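Local coordinates for protein Cyp101j2 (Sphingobium yanoikuyae, PDB 5KYO) that is a haem-containing cytochrome P450 monooxygenase that probably hydroxylates 1,8-cineole, at residues A[150-164]-A[387-400]. Sequence-based numbering, arbitrary orientation. Where two conformers were deposited one is given.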
# COMPACT_ATOMS: atom_id res chain seq x y z
N GLU A 150 -11.08 8.59 14.05
CA GLU A 150 -9.96 9.37 14.56
C GLU A 150 -9.69 9.10 16.04
O GLU A 150 -8.53 8.92 16.44
CB GLU A 150 -10.17 10.88 14.33
CG GLU A 150 -8.88 11.66 14.68
CD GLU A 150 -8.87 13.10 14.21
OE1 GLU A 150 -9.91 13.58 13.71
OE2 GLU A 150 -7.82 13.76 14.35
N GLN A 151 -10.73 9.06 16.87
CA GLN A 151 -10.55 8.80 18.29
C GLN A 151 -10.15 7.35 18.54
O GLN A 151 -9.45 7.03 19.49
CB GLN A 151 -11.83 9.14 19.08
CG GLN A 151 -11.62 9.22 20.59
CD GLN A 151 -10.50 10.18 20.97
OE1 GLN A 151 -10.58 11.38 20.72
NE2 GLN A 151 -9.46 9.64 21.60
N VAL A 152 -10.61 6.45 17.67
CA VAL A 152 -10.16 5.06 17.74
C VAL A 152 -8.64 4.93 17.50
O VAL A 152 -7.95 4.20 18.22
CB VAL A 152 -10.95 4.20 16.73
CG1 VAL A 152 -10.31 2.85 16.57
CG2 VAL A 152 -12.40 4.05 17.20
N VAL A 153 -8.13 5.64 16.50
CA VAL A 153 -6.70 5.58 16.22
C VAL A 153 -5.96 6.24 17.38
O VAL A 153 -4.96 5.73 17.85
CB VAL A 153 -6.31 6.26 14.88
CG1 VAL A 153 -4.81 6.10 14.61
CG2 VAL A 153 -7.09 5.66 13.73
N THR A 154 -6.51 7.34 17.89
CA THR A 154 -5.86 8.05 18.99
C THR A 154 -5.70 7.18 20.23
O THR A 154 -4.63 7.09 20.80
CB THR A 154 -6.63 9.32 19.35
OG1 THR A 154 -6.58 10.22 18.24
CG2 THR A 154 -6.04 10.00 20.59
N ASP A 155 -6.78 6.52 20.65
CA ASP A 155 -6.72 5.72 21.87
C ASP A 155 -5.80 4.53 21.74
O ASP A 155 -5.15 4.13 22.70
CB ASP A 155 -8.13 5.23 22.26
CG ASP A 155 -9.05 6.36 22.66
OD1 ASP A 155 -8.55 7.46 22.96
OD2 ASP A 155 -10.28 6.14 22.67
N LEU A 156 -5.78 3.93 20.54
CA LEU A 156 -4.92 2.78 20.28
C LEU A 156 -3.43 3.15 20.27
O LEU A 156 -2.63 2.50 20.94
CB LEU A 156 -5.30 2.14 18.95
CG LEU A 156 -4.57 0.84 18.62
CD1 LEU A 156 -4.60 -0.13 19.80
CD2 LEU A 156 -5.20 0.20 17.38
N ALA A 157 -3.08 4.19 19.51
CA ALA A 157 -1.73 4.74 19.49
C ALA A 157 -1.26 5.06 20.89
O ALA A 157 -0.17 4.68 21.28
CB ALA A 157 -1.69 5.98 18.62
N VAL A 158 -2.09 5.78 21.65
CA VAL A 158 -1.70 6.18 23.00
C VAL A 158 -1.44 4.97 23.88
O VAL A 158 -0.46 4.94 24.62
CB VAL A 158 -2.80 7.07 23.67
CG1 VAL A 158 -2.57 7.19 25.17
CG2 VAL A 158 -2.86 8.44 23.02
N SER A 159 -2.32 3.97 23.81
CA SER A 159 -2.19 2.79 24.66
C SER A 159 -0.91 2.03 24.32
O SER A 159 -0.20 1.56 25.21
CB SER A 159 -3.43 1.88 24.54
OG SER A 159 -3.47 1.18 23.30
N LEU A 160 -0.61 1.93 23.04
CA LEU A 160 0.58 1.21 22.63
C LEU A 160 1.84 1.95 23.08
O LEU A 160 2.75 1.34 23.62
CB LEU A 160 0.59 1.01 21.11
CG LEU A 160 -0.56 0.12 20.60
CD1 LEU A 160 -0.72 0.26 19.10
CD2 LEU A 160 -0.30 -1.33 20.95
N ILE A 161 1.87 3.26 22.87
CA ILE A 161 3.05 4.05 23.24
C ILE A 161 3.26 4.04 24.74
O ILE A 161 4.39 3.90 25.21
CB ILE A 161 2.91 5.51 22.75
CG1 ILE A 161 2.88 5.55 21.21
CG2 ILE A 161 3.99 6.40 23.37
CD1 ILE A 161 2.34 6.83 20.63
N GLU A 162 2.18 4.19 25.52
CA GLU A 162 2.40 4.22 26.97
C GLU A 162 2.89 2.86 27.45
O GLU A 162 3.62 2.77 28.45
CB GLU A 162 1.14 4.65 27.70
CG GLU A 162 0.81 6.10 27.48
CD GLU A 162 1.89 7.03 28.03
OE1 GLU A 162 2.61 6.64 28.97
OE2 GLU A 162 1.99 8.16 27.52
N GLY A 163 2.51 1.82 26.71
CA GLY A 163 2.93 0.46 26.99
C GLY A 163 4.44 0.28 27.02
O GLY A 163 4.98 -0.23 27.99
N PHE A 164 5.13 0.71 25.96
CA PHE A 164 6.57 0.47 25.90
C PHE A 164 7.45 1.67 26.25
O PHE A 164 8.66 1.53 26.30
CB PHE A 164 6.98 -0.08 24.51
CG PHE A 164 6.39 0.66 23.32
CD1 PHE A 164 6.79 1.95 23.00
CD2 PHE A 164 5.50 0.02 22.47
CE1 PHE A 164 6.27 2.61 21.89
CE2 PHE A 164 4.98 0.66 21.35
CZ PHE A 164 5.36 1.96 21.06
N MET A 387 -5.17 10.19 7.92
CA MET A 387 -5.68 10.37 9.29
C MET A 387 -4.85 9.58 10.29
O MET A 387 -4.48 10.11 11.34
CB MET A 387 -7.16 9.97 9.43
CG MET A 387 -7.60 9.76 10.91
SD MET A 387 -9.21 8.90 11.04
CE MET A 387 -10.25 10.12 10.25
N GLU A 388 -4.54 8.32 9.95
CA GLU A 388 -3.69 7.47 10.78
C GLU A 388 -2.30 8.08 11.00
O GLU A 388 -1.83 8.15 12.12
CB GLU A 388 -3.52 6.09 10.16
CG GLU A 388 -4.74 5.20 10.18
CD GLU A 388 -4.57 4.02 9.25
OE1 GLU A 388 -3.57 4.01 8.50
OE2 GLU A 388 -5.40 3.09 9.27
N MET A 389 -1.66 8.53 9.92
CA MET A 389 -0.33 9.13 10.00
C MET A 389 -0.30 10.34 10.93
O MET A 389 0.59 10.47 11.75
CB MET A 389 0.15 9.54 8.61
CG MET A 389 1.57 10.10 8.59
SD MET A 389 2.77 8.94 9.26
CE MET A 389 2.46 7.50 8.24
N LYS A 390 -1.31 11.20 10.79
CA LYS A 390 -1.41 12.40 11.59
C LYS A 390 -1.52 12.10 13.08
O LYS A 390 -0.81 12.69 13.91
CB LYS A 390 -2.61 13.24 11.15
CG LYS A 390 -2.65 14.62 11.78
CD LYS A 390 -3.93 15.35 11.40
CE LYS A 390 -5.15 14.65 11.97
NZ LYS A 390 -6.39 15.44 11.70
N VAL A 391 -2.41 11.19 13.43
CA VAL A 391 -2.62 10.86 14.84
C VAL A 391 -1.35 10.22 15.40
O VAL A 391 -0.94 10.50 16.53
CB VAL A 391 -3.83 9.91 15.04
CG1 VAL A 391 -3.94 9.50 16.49
CG2 VAL A 391 -5.09 10.61 14.59
N VAL A 392 -0.72 9.38 14.58
CA VAL A 392 0.44 8.66 15.06
C VAL A 392 1.59 9.62 15.32
O VAL A 392 2.25 9.54 16.35
CB VAL A 392 0.88 7.54 14.07
CG1 VAL A 392 2.30 7.08 14.37
CG2 VAL A 392 -0.10 6.36 14.14
N LEU A 393 1.82 10.53 14.37
CA LEU A 393 2.87 11.51 14.49
C LEU A 393 2.59 12.39 15.71
O LEU A 393 3.49 12.67 16.48
CB LEU A 393 2.97 12.36 13.23
CG LEU A 393 3.63 11.68 12.02
CD1 LEU A 393 3.39 12.50 10.78
CD2 LEU A 393 5.11 11.48 12.25
N ARG A 394 1.34 12.81 15.88
CA ARG A 394 1.03 13.73 16.97
C ARG A 394 1.19 13.07 18.33
O ARG A 394 1.82 13.64 19.22
CB ARG A 394 -0.40 14.28 16.83
CG ARG A 394 -0.56 15.26 15.68
CD ARG A 394 -1.94 15.91 15.68
NE ARG A 394 -2.20 16.63 14.43
CZ ARG A 394 -3.23 17.45 14.24
NH1 ARG A 394 -4.09 17.67 15.23
NH2 ARG A 394 -3.39 18.06 13.08
N GLU A 395 0.62 11.89 18.51
CA GLU A 395 0.77 11.20 19.80
C GLU A 395 2.19 10.69 20.08
O GLU A 395 2.59 10.63 21.23
CB GLU A 395 -0.21 10.03 19.90
CG GLU A 395 -1.66 10.46 19.77
CD GLU A 395 -2.09 11.45 20.85
OE1 GLU A 395 -1.47 11.49 21.93
OE2 GLU A 395 -3.06 12.20 20.61
N TRP A 396 2.93 10.29 19.05
CA TRP A 396 4.28 9.83 19.28
C TRP A 396 5.10 11.03 19.77
O TRP A 396 5.75 10.96 20.81
CB TRP A 396 4.92 9.21 18.01
CG TRP A 396 6.26 8.56 18.32
CD1 TRP A 396 7.45 9.20 18.53
CD2 TRP A 396 6.53 7.16 18.47
NE1 TRP A 396 8.43 8.29 18.81
CE2 TRP A 396 7.89 7.03 18.80
CE3 TRP A 396 5.74 6.01 18.39
CZ2 TRP A 396 8.49 5.80 19.01
CZ3 TRP A 396 6.35 4.78 18.61
CH2 TRP A 396 7.71 4.68 18.91
N PHE A 397 5.03 12.14 19.05
CA PHE A 397 5.90 13.28 19.39
C PHE A 397 5.50 13.94 20.72
O PHE A 397 6.34 14.57 21.36
CB PHE A 397 5.93 14.31 18.26
CG PHE A 397 6.96 13.99 17.21
CD1 PHE A 397 8.30 14.23 17.45
CD2 PHE A 397 6.59 13.37 16.03
CE1 PHE A 397 9.25 13.93 16.49
CE2 PHE A 397 7.53 13.05 15.07
CZ PHE A 397 8.86 13.32 15.29
N ALA A 398 4.25 13.78 21.14
CA ALA A 398 3.87 14.30 22.45
C ALA A 398 4.58 13.54 23.58
O ALA A 398 4.86 14.14 24.64
CB ALA A 398 2.36 14.22 22.66
N ARG A 399 4.85 12.26 23.36
CA ARG A 399 5.30 11.34 24.39
C ARG A 399 6.77 10.91 24.31
O ARG A 399 7.41 10.71 25.34
CB ARG A 399 4.42 10.07 24.38
CG ARG A 399 2.95 10.36 24.70
CD ARG A 399 1.99 9.18 24.50
NE ARG A 399 0.71 9.51 25.17
CZ ARG A 399 -0.19 10.31 24.62
NH1 ARG A 399 0.04 10.80 23.42
NH2 ARG A 399 -1.32 10.62 25.27
N ILE A 400 7.28 10.71 23.10
CA ILE A 400 8.67 10.34 22.83
C ILE A 400 9.20 11.28 21.75
O ILE A 400 9.31 10.92 20.58
CB ILE A 400 8.80 8.85 22.39
CG1 ILE A 400 8.08 7.94 23.39
CG2 ILE A 400 10.26 8.44 22.22
CD1 ILE A 400 7.81 6.51 22.89
O HOH W 1 -4.63 12.32 18.49
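Val158 CG2 lies over one face of the Arg399 guanidinium, 3.5 Å from Arg399 NH2, while at the edge of that group Glu162 OE2 takes a weak, bent hydrogen bond from Arg399 NE (3.0 Å) within a salt bridge. Trp396 CZ3 lies at the edge of the Phe164 ring, 3.9 Å from Phe164 CZ, the two planes inclined at 44°. Ile400 CD1 touches both rings, at the edge of Phe164 and over one face of the indole, toward its rim; the indole also meets the rings of Phe172, Phe176, Phe283 and Phe403. Extended from CG to NE, Arg399 carries its guanidinium to Glu162, and its CD passes 3.6 Å from Ile161 CG2. A long residue, apolar along its methylenes and charged at its end, suits this place; an alanine here would probably leave Glu162 without its cationic mate and remove the cover over Val158 and the CD contact of Ile161. Toward the N-terminal ends, the two methyls of beta-branched Val391 divide, CG1 pressed 3.5 Å from Thr154 CA and CG2 toward Glu150 CG. Thr154 OG1 bonds back to Glu150 O, and a water donates to both this hydroxyl and Glu395 OE2, joining the helices. Crossing at -38°, these are helices D and L of the P450 four-helix bundle, completed by E (helix 181-188) and I (helix 273-288), with L running beside the haem.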